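Local coordinates for protein triacylglycerol lipase (Clostridium botulinum, PDB 5AH1) that hydrolyses ester bonds as a zinc-binding alpha/beta-hydrolase classed as a triacylglycerol lipase, and also attacks synthetic polyesters, at residues 127-132 against 148-153; 272-277 against 300-305; 105-110 against 115-120; 427-432 against 438-443. All blocks are in the same frame, centred on the assembly; numbering follows the deposited sequence.

Interaction 1: 127-132 against 148-153. With ZN (zinc ion), chain B.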
# COMPACT_ATOMS: atom_id res chain seq x y z
N SER A 127 -6.41 9.99 -0.09
CA SER A 127 -6.89 9.22 1.04
C SER A 127 -7.23 7.78 0.64
O SER A 127 -7.41 7.47 -0.53
CB SER A 127 -8.14 9.85 1.61
OG SER A 127 -9.19 9.78 0.66
N ASN A 128 -7.34 6.91 1.63
CA ASN A 128 -7.75 5.53 1.37
C ASN A 128 -9.18 5.47 0.81
O ASN A 128 -9.46 4.63 -0.05
CB ASN A 128 -7.61 4.69 2.64
CG ASN A 128 -6.19 4.23 2.84
OD1 ASN A 128 -5.62 3.58 1.96
ND2 ASN A 128 -5.62 4.52 4.00
N TRP A 129 -10.07 6.32 1.28
CA TRP A 129 -11.41 6.37 0.68
C TRP A 129 -11.30 6.70 -0.81
O TRP A 129 -11.87 6.01 -1.67
CB TRP A 129 -12.25 7.43 1.37
CG TRP A 129 -13.61 7.64 0.76
CD1 TRP A 129 -13.91 8.38 -0.37
CD2 TRP A 129 -14.87 7.13 1.23
NE1 TRP A 129 -15.25 8.35 -0.62
CE2 TRP A 129 -15.87 7.59 0.35
CE3 TRP A 129 -15.25 6.31 2.31
CZ2 TRP A 129 -17.22 7.31 0.54
CZ3 TRP A 129 -16.58 6.02 2.48
CH2 TRP A 129 -17.55 6.51 1.60
N ASP A 130 -10.56 7.77 -1.13
CA ASP A 130 -10.48 8.19 -2.52
C ASP A 130 -9.83 7.09 -3.36
O ASP A 130 -10.29 6.78 -4.46
CB ASP A 130 -9.68 9.49 -2.67
CG ASP A 130 -10.39 10.74 -2.09
OD1 ASP A 130 -11.48 10.64 -1.47
OD2 ASP A 130 -9.83 11.85 -2.29
N ARG A 131 -8.76 6.51 -2.84
CA ARG A 131 -8.08 5.41 -3.52
C ARG A 131 -8.97 4.18 -3.73
O ARG A 131 -8.87 3.52 -4.74
CB ARG A 131 -6.80 5.07 -2.78
CG ARG A 131 -5.72 6.18 -2.93
CD ARG A 131 -4.60 6.03 -1.93
NE ARG A 131 -4.09 4.66 -1.80
CZ ARG A 131 -2.89 4.24 -2.19
NH1 ARG A 131 -2.07 5.00 -2.91
NH2 ARG A 131 -2.53 3.00 -1.90
N ALA A 132 -9.81 3.88 -2.76
CA ALA A 132 -10.74 2.77 -2.90
C ALA A 132 -11.77 3.02 -4.01
O ALA A 132 -12.09 2.12 -4.78
CB ALA A 132 -11.42 2.45 -1.58
N GLU A 148 -21.42 11.64 -3.33
CA GLU A 148 -21.87 13.02 -3.09
C GLU A 148 -21.58 13.47 -1.66
O GLU A 148 -21.08 14.58 -1.44
CB GLU A 148 -23.36 13.16 -3.37
CG GLU A 148 -23.89 14.57 -3.17
CD GLU A 148 -25.35 14.68 -3.55
OE1 GLU A 148 -25.64 14.83 -4.76
OE2 GLU A 148 -26.21 14.61 -2.65
N ALA A 149 -21.92 12.63 -0.69
CA ALA A 149 -21.82 13.04 0.70
C ALA A 149 -20.37 13.30 1.06
O ALA A 149 -20.03 14.32 1.66
CB ALA A 149 -22.44 12.01 1.60
N HIS A 150 -19.50 12.37 0.71
CA HIS A 150 -18.08 12.51 0.97
C HIS A 150 -17.51 13.74 0.29
O HIS A 150 -16.79 14.53 0.92
CB HIS A 150 -17.36 11.26 0.47
CG HIS A 150 -15.87 11.36 0.55
ND1 HIS A 150 -15.14 10.82 1.59
CD2 HIS A 150 -14.98 11.92 -0.29
CE1 HIS A 150 -13.86 11.06 1.38
NE2 HIS A 150 -13.73 11.73 0.25
N ALA A 151 -17.84 13.92 -0.98
CA ALA A 151 -17.27 15.03 -1.72
C ALA A 151 -17.74 16.37 -1.13
O ALA A 151 -16.99 17.35 -1.09
CB ALA A 151 -17.64 14.93 -3.19
N LYS A 152 -18.98 16.42 -0.67
CA LYS A 152 -19.49 17.62 -0.05
C LYS A 152 -18.78 17.88 1.28
O LYS A 152 -18.39 19.01 1.58
CB LYS A 152 -20.99 17.54 0.17
CG LYS A 152 -21.56 18.81 0.79
CD LYS A 152 -23.07 18.75 0.90
CE LYS A 152 -23.65 20.00 1.56
NZ LYS A 152 -25.15 19.95 1.59
N LYS A 153 -18.64 16.84 2.10
CA LYS A 153 -18.00 16.97 3.39
C LYS A 153 -16.56 17.47 3.29
O LYS A 153 -16.14 18.34 4.05
CB LYS A 153 -18.03 15.63 4.11
CG LYS A 153 -17.35 15.63 5.48
CD LYS A 153 -17.48 14.27 6.15
CE LYS A 153 -16.80 14.26 7.50
NZ LYS A 153 -17.55 15.12 8.46
ZN ZN B . -12.00 12.35 -0.74
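Trp129 and His150 lie flat against each other beside a zinc ion, a compact example of a metal ligand positioned by an aromatic neighbour. The five-membered ring of the indole and the imidazole form an offset stack, with centroids 3.6 Å apart and planes only 5° from parallel. Trp129 CD1 sits over the middle of the imidazole face, and its approach to His150 CE1 is 3.2 Å. Both side chains leave their helices with CG anti to the backbone N (chi1 174° for His150), which sends the two rings past each other in opposite directions. Stacking limits the tilt of the imidazole, while His150 NE2 binds zinc at 2.1 Å. Asp130 OD1 supplies a second ligand at 1.9 Å, its carboxylate turned 73° from the imidazole plane, and Asp130 OD2 is held by Gln273. Trp129 NE1 is engaged too, donating to Tyr146 O. At the start of the helix, Ser127 OG accepts from Asp130 N (3.0 Å), a capping bond.

The dense part ends there: the nearest CA atoms, of Trp129 and His150, are 9.1 Å apart, and Lys152 and Lys153 on the far side of their helix face solvent. His156 and Asp302 complete the zinc site, which joins the start of helix 128-140 to helix 148-154, with strand 142-145 between them in the chain, while helix 183-197 packs against Asn128, Trp129, Arg131 and Ala132.

Interaction 2: 272-277 against 300-305. With ZN (zinc ion), chain B.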
# COMPACT_ATOMS: atom_id res chain seq x y z
N ASP A 272 -6.72 15.35 -9.33
CA ASP A 272 -7.78 15.97 -10.12
C ASP A 272 -8.94 16.45 -9.25
O ASP A 272 -9.51 17.52 -9.49
CB ASP A 272 -8.35 14.97 -11.14
CG ASP A 272 -7.32 14.38 -12.07
OD1 ASP A 272 -6.18 14.09 -11.65
OD2 ASP A 272 -7.67 14.18 -13.25
N GLN A 273 -9.30 15.65 -8.25
CA GLN A 273 -10.51 15.92 -7.47
C GLN A 273 -10.38 17.18 -6.63
O GLN A 273 -11.38 17.78 -6.28
CB GLN A 273 -10.92 14.71 -6.62
CG GLN A 273 -10.12 14.46 -5.35
CD GLN A 273 -8.83 13.72 -5.59
OE1 GLN A 273 -8.12 13.95 -6.58
NE2 GLN A 273 -8.50 12.81 -4.69
N TRP A 274 -9.13 17.54 -6.33
CA TRP A 274 -8.80 18.72 -5.56
C TRP A 274 -8.51 19.95 -6.41
O TRP A 274 -8.11 20.97 -5.89
CB TRP A 274 -7.58 18.44 -4.67
CG TRP A 274 -7.82 17.42 -3.60
CD1 TRP A 274 -7.36 16.13 -3.56
CD2 TRP A 274 -8.59 17.60 -2.41
NE1 TRP A 274 -7.79 15.50 -2.42
CE2 TRP A 274 -8.54 16.39 -1.68
CE3 TRP A 274 -9.31 18.68 -1.87
CZ2 TRP A 274 -9.18 16.22 -0.47
CZ3 TRP A 274 -9.94 18.51 -0.66
CH2 TRP A 274 -9.86 17.29 0.04
N GLY A 275 -8.70 19.86 -7.72
CA GLY A 275 -8.39 20.97 -8.61
C GLY A 275 -6.90 21.15 -8.76
O GLY A 275 -6.45 22.26 -9.06
N LEU A 276 -6.14 20.07 -8.59
CA LEU A 276 -4.69 20.12 -8.68
C LEU A 276 -4.12 19.33 -9.86
O LEU A 276 -3.02 18.80 -9.77
CB LEU A 276 -4.07 19.66 -7.34
CG LEU A 276 -4.30 20.63 -6.17
CD1 LEU A 276 -3.82 20.01 -4.88
CD2 LEU A 276 -3.63 21.97 -6.42
N LYS A 277 -4.81 19.33 -10.99
CA LYS A 277 -4.20 18.83 -12.23
C LYS A 277 -3.07 19.75 -12.67
O LYS A 277 -3.10 20.95 -12.41
CB LYS A 277 -5.24 18.76 -13.35
CG LYS A 277 -6.34 17.77 -13.05
CD LYS A 277 -7.47 17.84 -14.07
CE LYS A 277 -7.08 17.23 -15.39
NZ LYS A 277 -8.31 16.84 -16.15
N THR A 300 -6.92 19.30 5.54
CA THR A 300 -7.94 18.25 5.43
C THR A 300 -7.45 16.94 6.03
O THR A 300 -6.24 16.65 6.02
CB THR A 300 -8.36 18.00 3.96
OG1 THR A 300 -9.44 17.06 3.92
CG2 THR A 300 -7.20 17.45 3.10
N LYS A 301 -8.36 16.13 6.56
CA LYS A 301 -7.99 14.77 6.91
C LYS A 301 -8.18 13.82 5.73
O LYS A 301 -7.82 12.65 5.82
CB LYS A 301 -8.73 14.28 8.14
CG LYS A 301 -10.21 14.09 7.98
CD LYS A 301 -10.77 13.50 9.27
CE LYS A 301 -12.26 13.16 9.18
NZ LYS A 301 -12.76 12.66 10.51
N ASP A 302 -8.74 14.31 4.62
CA ASP A 302 -8.95 13.45 3.44
C ASP A 302 -7.74 13.39 2.51
O ASP A 302 -7.84 13.74 1.33
CB ASP A 302 -10.19 13.96 2.69
CG ASP A 302 -10.66 13.03 1.59
OD1 ASP A 302 -10.63 11.79 1.77
OD2 ASP A 302 -11.11 13.56 0.54
N ILE A 303 -6.61 12.95 3.04
CA ILE A 303 -5.34 12.94 2.30
C ILE A 303 -4.45 11.82 2.87
O ILE A 303 -4.64 11.41 4.01
CB ILE A 303 -4.70 14.36 2.36
CG1 ILE A 303 -3.64 14.55 1.28
CG2 ILE A 303 -4.20 14.66 3.76
CD1 ILE A 303 -4.20 14.59 -0.14
N ALA A 304 -3.49 11.33 2.09
CA ALA A 304 -2.74 10.15 2.53
C ALA A 304 -1.97 10.36 3.83
O ALA A 304 -1.88 9.45 4.64
CB ALA A 304 -1.79 9.67 1.44
N THR A 305 -1.38 11.53 4.01
CA THR A 305 -0.53 11.78 5.17
C THR A 305 -1.31 11.63 6.48
O THR A 305 -0.77 11.12 7.47
CB THR A 305 0.19 13.15 5.03
OG1 THR A 305 -0.72 14.12 4.52
CG2 THR A 305 1.33 13.02 4.05
ZN ZN B . -12.00 12.35 -0.74
O HOH W 1 -7.49 12.61 -1.15
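Asp302 O accepts a 2.7 Å hydrogen bond from a water that takes a longer one, 3.2 Å, from Trp274 NE1. The water lies in the plane of the indole, at its edge, and thereby joins two segments that have no direct hydrogen bond to each other. The same carbonyl oxygen also touches the ring edge near its plane, 3.3 Å from Trp274 CZ2. That carbon meets the carboxylate as well, at Asp302 OD2; the carboxylate plane stands 55° from that of the indole. With CG anti to the carbonyl carbon (chi1 -66°), Trp274 extends its six-membered ring to this corner, where CH2 comes within 3.9 Å of Thr300 OG1. The backbone here carries two overlapping tight turns: an ST turn, in which Asp302 N donates to Thr300 OG1 (2.9 Å), and an inverse gamma turn centred on Asp302, closed by a weak bond. Together they probably help to present Asp302 OD2 to zinc, which it binds at 2.0 Å, whereas Asp302 OD1 is held by the hydroxyl of Ser127. His156, another zinc ligand, meets Trp274 edge-to-face, so the indole borders the metal site in the second shell. Ile303 CD1 approaches the indole obliquely near NE1, and both side chains pack on Ile296 of helix 296-299.

Interaction 3: 105-110 against 115-120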
# COMPACT_ATOMS: atom_id res chain seq x y z
N ASP A 105 9.36 -7.33 -14.23
CA ASP A 105 7.92 -7.08 -14.36
C ASP A 105 7.15 -8.24 -13.72
O ASP A 105 6.88 -9.24 -14.39
CB ASP A 105 7.57 -6.89 -15.84
CG ASP A 105 6.13 -6.44 -16.05
OD1 ASP A 105 5.33 -6.50 -15.09
OD2 ASP A 105 5.79 -6.02 -17.17
N LEU A 106 6.84 -8.12 -12.44
CA LEU A 106 6.21 -9.23 -11.71
C LEU A 106 4.88 -9.64 -12.32
O LEU A 106 4.59 -10.84 -12.41
CB LEU A 106 6.02 -8.87 -10.23
CG LEU A 106 7.27 -8.75 -9.37
CD1 LEU A 106 6.92 -8.20 -8.01
CD2 LEU A 106 7.97 -10.09 -9.24
N GLN A 107 4.09 -8.66 -12.77
CA GLN A 107 2.82 -8.99 -13.43
C GLN A 107 3.06 -9.95 -14.60
O GLN A 107 2.36 -10.96 -14.76
CB GLN A 107 2.12 -7.73 -13.93
CG GLN A 107 0.84 -8.03 -14.71
CD GLN A 107 0.25 -6.81 -15.37
OE1 GLN A 107 -0.26 -5.91 -14.70
NE2 GLN A 107 0.34 -6.74 -16.69
N GLU A 108 4.04 -9.62 -15.43
CA GLU A 108 4.33 -10.43 -16.61
C GLU A 108 4.79 -11.83 -16.20
O GLU A 108 4.36 -12.83 -16.77
CB GLU A 108 5.38 -9.75 -17.49
CG GLU A 108 5.51 -10.32 -18.91
CD GLU A 108 6.38 -11.58 -18.99
OE1 GLU A 108 7.31 -11.73 -18.18
OE2 GLU A 108 6.13 -12.41 -19.90
N LYS A 109 5.66 -11.90 -15.19
CA LYS A 109 6.19 -13.18 -14.73
C LYS A 109 5.08 -14.06 -14.17
O LYS A 109 5.05 -15.27 -14.40
CB LYS A 109 7.28 -12.96 -13.67
CG LYS A 109 8.50 -12.23 -14.18
CD LYS A 109 9.15 -12.93 -15.36
CE LYS A 109 10.40 -12.19 -15.81
NZ LYS A 109 11.07 -12.85 -16.96
N LEU A 110 4.16 -13.45 -13.43
CA LEU A 110 3.04 -14.18 -12.88
C LEU A 110 2.15 -14.73 -14.00
O LEU A 110 1.83 -15.91 -14.02
CB LEU A 110 2.25 -13.27 -11.95
CG LEU A 110 2.90 -13.06 -10.59
CD1 LEU A 110 2.38 -11.79 -9.89
CD2 LEU A 110 2.67 -14.29 -9.73
N HIS A 115 -0.50 -17.60 -13.60
CA HIS A 115 -1.21 -16.91 -12.53
C HIS A 115 -1.77 -15.61 -13.09
O HIS A 115 -1.05 -14.62 -13.21
CB HIS A 115 -0.26 -16.65 -11.36
CG HIS A 115 0.51 -17.85 -10.93
ND1 HIS A 115 -0.07 -18.91 -10.26
CD2 HIS A 115 1.83 -18.16 -11.05
CE1 HIS A 115 0.86 -19.83 -10.00
NE2 HIS A 115 2.01 -19.39 -10.47
N GLU A 116 -3.05 -15.63 -13.47
CA GLU A 116 -3.70 -14.46 -14.05
C GLU A 116 -3.60 -13.28 -13.08
O GLU A 116 -4.04 -13.38 -11.93
CB GLU A 116 -5.17 -14.77 -14.37
CG GLU A 116 -5.87 -13.67 -15.17
CD GLU A 116 -7.34 -13.94 -15.38
OE1 GLU A 116 -7.82 -15.01 -14.97
OE2 GLU A 116 -8.05 -13.07 -15.94
N THR A 117 -3.00 -12.19 -13.55
CA THR A 117 -2.65 -11.06 -12.70
C THR A 117 -2.81 -9.74 -13.44
O THR A 117 -2.39 -9.60 -14.59
CB THR A 117 -1.19 -11.17 -12.20
OG1 THR A 117 -1.02 -12.37 -11.45
CG2 THR A 117 -0.80 -9.98 -11.31
N TYR A 118 -3.40 -8.78 -12.73
CA TYR A 118 -3.55 -7.40 -13.19
C TYR A 118 -2.97 -6.45 -12.18
O TYR A 118 -2.77 -6.79 -11.00
CB TYR A 118 -5.04 -7.08 -13.38
CG TYR A 118 -5.73 -8.05 -14.28
CD1 TYR A 118 -5.66 -7.88 -15.64
CD2 TYR A 118 -6.39 -9.16 -13.78
CE1 TYR A 118 -6.25 -8.77 -16.50
CE2 TYR A 118 -6.99 -10.07 -14.65
CZ TYR A 118 -6.91 -9.87 -16.01
OH TYR A 118 -7.50 -10.76 -16.91
N THR A 119 -2.72 -5.23 -12.64
CA THR A 119 -2.19 -4.17 -11.80
C THR A 119 -3.17 -3.00 -11.82
O THR A 119 -3.58 -2.55 -12.89
CB THR A 119 -0.83 -3.69 -12.32
OG1 THR A 119 0.10 -4.78 -12.29
CG2 THR A 119 -0.27 -2.57 -11.46
N ALA A 120 -3.58 -2.55 -10.64
CA ALA A 120 -4.42 -1.36 -10.54
C ALA A 120 -3.59 -0.18 -10.09
O ALA A 120 -2.66 -0.33 -9.29
CB ALA A 120 -5.56 -1.60 -9.58
O HOH W 2 -2.78 -4.81 -15.47
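The carboxamide of Gln107 and the imidazole of His115 are the flat groups that meet the opposite segment, and neither does so through a stacked face. Gln107 presents the oxygen end of its amide: OE1 accepts from Thr119 OG1 at 2.7 Å, with the hydroxyl tilted moderately out of the amide plane. A water adds a second donor to Gln107 OE1 at 2.9 Å and accepts in turn from Thr119 N, bridging side chain and strand backbone. An extended chain with CG anti to the backbone N (chi1 176°) carries the amide across this gap, and on the way Gln107 CG passes 3.6 Å from Thr117 O. The His115 ring stands obliquely to Leu110 O, while its CD2 comes within 4.2 Å of Leu110 CD2.

Leu110 O is a doubly used acceptor, taking His115 N at 2.9 Å and the hydroxyl of Ser113, which is shared with Lys109 O; this ties the last turn of the helix to the residues leading into the strand. Between the two polar ends, Thr117 points at the helix. Its OG1 lies 3.4 Å from Leu110 CB but spends its proton on His115 O, so the hydroxyl meeting the leucine is already satisfied.

The helix and strand run nearly antiparallel, at 162° with axes 7.9 Å apart, as expected where helix 106-112 runs back between the parallel strands 80-83 and 117-120 of a beta-alpha-beta unit. Strand 117-120 is an edge strand of the parallel sheet and pairs with strand 80-83; helix 437-448 packs on Leu110 and His115, and helix 128-140 meets Ala120.

Interaction 4: 427-432 against 438-443. With K (potassium ion), chain C.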
# COMPACT_ATOMS: atom_id res chain seq x y z
N MET A 427 10.91 -1.34 0.51
CA MET A 427 10.84 -1.39 -0.95
C MET A 427 11.41 -2.71 -1.51
O MET A 427 11.02 -3.14 -2.60
CB MET A 427 11.54 -0.16 -1.56
CG MET A 427 10.87 1.15 -1.20
SD MET A 427 11.33 2.53 -2.28
CE MET A 427 13.10 2.59 -2.09
N ASP A 428 12.32 -3.34 -0.77
CA ASP A 428 12.94 -4.59 -1.22
C ASP A 428 11.89 -5.64 -1.58
O ASP A 428 12.09 -6.44 -2.50
CB ASP A 428 13.80 -5.20 -0.12
CG ASP A 428 15.08 -4.43 0.16
OD1 ASP A 428 15.55 -3.66 -0.72
OD2 ASP A 428 15.63 -4.59 1.28
N ILE A 429 10.80 -5.69 -0.83
CA ILE A 429 9.80 -6.73 -1.01
C ILE A 429 9.01 -6.58 -2.31
O ILE A 429 8.36 -7.53 -2.76
CB ILE A 429 8.84 -6.83 0.23
CG1 ILE A 429 7.91 -8.05 0.16
CG2 ILE A 429 8.05 -5.51 0.40
CD1 ILE A 429 8.63 -9.40 0.03
N VAL A 430 9.06 -5.39 -2.92
CA VAL A 430 8.49 -5.21 -4.27
C VAL A 430 9.61 -5.08 -5.32
O VAL A 430 9.36 -4.60 -6.44
CB VAL A 430 7.49 -4.03 -4.34
CG1 VAL A 430 6.28 -4.32 -3.49
CG2 VAL A 430 8.12 -2.70 -3.93
N GLY A 431 10.81 -5.55 -5.00
CA GLY A 431 11.86 -5.67 -6.00
C GLY A 431 12.83 -4.51 -6.11
O GLY A 431 13.71 -4.50 -6.97
N THR A 432 12.67 -3.53 -5.22
CA THR A 432 13.49 -2.33 -5.20
C THR A 432 14.20 -2.25 -3.83
O THR A 432 13.79 -1.50 -2.94
CB THR A 432 12.59 -1.10 -5.45
OG1 THR A 432 12.01 -1.22 -6.75
CG2 THR A 432 13.37 0.21 -5.38
N ASP A 438 10.15 -15.35 -7.63
CA ASP A 438 9.75 -16.70 -7.22
C ASP A 438 8.85 -16.67 -6.00
O ASP A 438 7.92 -17.46 -5.88
CB ASP A 438 10.99 -17.56 -6.98
CG ASP A 438 11.73 -17.86 -8.26
OD1 ASP A 438 11.08 -18.32 -9.22
OD2 ASP A 438 12.96 -17.62 -8.32
N TRP A 439 9.10 -15.74 -5.08
CA TRP A 439 8.26 -15.58 -3.91
C TRP A 439 6.82 -15.27 -4.34
O TRP A 439 5.87 -15.90 -3.85
CB TRP A 439 8.82 -14.47 -3.02
CG TRP A 439 8.15 -14.32 -1.66
CD1 TRP A 439 8.62 -14.77 -0.47
CD2 TRP A 439 6.94 -13.60 -1.36
NE1 TRP A 439 7.77 -14.42 0.55
CE2 TRP A 439 6.73 -13.70 0.03
CE3 TRP A 439 6.01 -12.90 -2.13
CZ2 TRP A 439 5.62 -13.14 0.66
CZ3 TRP A 439 4.91 -12.34 -1.51
CH2 TRP A 439 4.72 -12.46 -0.12
N TYR A 440 6.67 -14.32 -5.26
CA TYR A 440 5.34 -13.97 -5.74
C TYR A 440 4.66 -15.10 -6.51
O TYR A 440 3.45 -15.31 -6.36
CB TYR A 440 5.38 -12.69 -6.57
CG TYR A 440 5.48 -11.46 -5.71
CD1 TYR A 440 6.71 -10.96 -5.32
CD2 TYR A 440 4.33 -10.83 -5.25
CE1 TYR A 440 6.79 -9.85 -4.50
CE2 TYR A 440 4.41 -9.72 -4.44
CZ TYR A 440 5.64 -9.24 -4.07
OH TYR A 440 5.70 -8.13 -3.25
N MET A 441 5.41 -15.84 -7.32
CA MET A 441 4.83 -16.98 -8.03
C MET A 441 4.35 -18.06 -7.06
O MET A 441 3.26 -18.61 -7.22
CB MET A 441 5.83 -17.51 -9.07
CG MET A 441 5.97 -16.52 -10.24
SD MET A 441 7.06 -17.01 -11.56
CE MET A 441 8.61 -16.81 -10.73
N ASP A 442 5.16 -18.33 -6.03
CA ASP A 442 4.77 -19.28 -5.00
C ASP A 442 3.57 -18.78 -4.21
O ASP A 442 2.72 -19.58 -3.82
CB ASP A 442 5.93 -19.59 -4.06
CG ASP A 442 6.97 -20.51 -4.69
OD1 ASP A 442 6.70 -21.08 -5.77
OD2 ASP A 442 8.05 -20.67 -4.09
N TYR A 443 3.48 -17.48 -3.97
CA TYR A 443 2.33 -16.95 -3.24
C TYR A 443 1.07 -17.07 -4.08
O TYR A 443 0.00 -17.40 -3.56
CB TYR A 443 2.53 -15.50 -2.82
CG TYR A 443 1.54 -14.99 -1.79
CD1 TYR A 443 1.03 -15.82 -0.79
CD2 TYR A 443 1.14 -13.67 -1.79
CE1 TYR A 443 0.16 -15.35 0.16
CE2 TYR A 443 0.27 -13.19 -0.83
CZ TYR A 443 -0.22 -14.03 0.13
OH TYR A 443 -1.07 -13.57 1.12
K K C . 17.46 -2.98 0.85
O HOH W 3 19.80 -2.34 1.06
O HOH W 4 17.75 -1.29 -0.88
O HOH W 5 18.30 -4.64 -0.91
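The loop following strand 415-417 belongs to the region where alpha/beta-hydrolases generally carry their catalytic histidine, and here Ile429 in that loop is held by Tyr440 of helix 437-448. Tyr440 OH donates to Ile429 O at 2.8 Å. The acceptor lies in the plane of the phenol ring, at its edge, with Tyr440 CE1 only 3.3 Å from it; seen from the carbonyl, however, the hydroxyl stands above the plane, 38° out of it. Tyr440 has CG anti to the carbonyl carbon (chi1 -78°), which directs the ring toward the loop. Apolar branches flank its oxygen: Val430 CG1 at 3.9 Å and Ile429 CG1 at 4.1 Å. From its own helix, Trp439 CE3 sits over the centre of one face of the phenol ring.

The loop is also braced from within. Met427 O accepts from Val430 N and Thr432 N, which reach it from opposite faces, and Gly431 takes a positive phi in the turn. Asp428 binds potassium through both carboxylate oxygens, OD1 at 2.6 Å and OD2 at 2.5 Å, while three waters, Asp425 and Pro351 O complete the ion's shell. On another side, Ile429 and Val430 pack on His181, at the end of strand 176-181 and within the Gly-x-Ser-x-Gly sequence of the probable nucleophile elbow.

Because the phenol proton is committed to a main-chain carbonyl within a buried, largely hydrocarbon setting, Tyr440 probably stays neutral, and the bond satisfies two polar atoms that would otherwise be costly to bury.

In the fold
Interactions 1 and 2 supply three of the four ligands of one zinc site, His156 being the fourth: their centres are 10 Å apart, and they are cross-linked by Ser127 OG to Asp302 OD1 (2.7 Å) and Asp130 OD2 to Gln273 NE2 (2.9 Å), probable hydrogen bonds between ligand and second shell. Interactions 3 and 4, with centres 12 Å apart, meet by packing, with Leu106 CD1 3.9 Å from Tyr440 CD1. The two pairs are separate, with centres 29 to 31 Å apart; interaction 4 lies across the chain's centre from both zinc contacts. Even so, Asn128 and Arg131 of interaction 1 touch Met183, next but one to the His181 met by interaction 4, whereas strand 117-120 of interaction 3 leads along the chain toward helix 128-140.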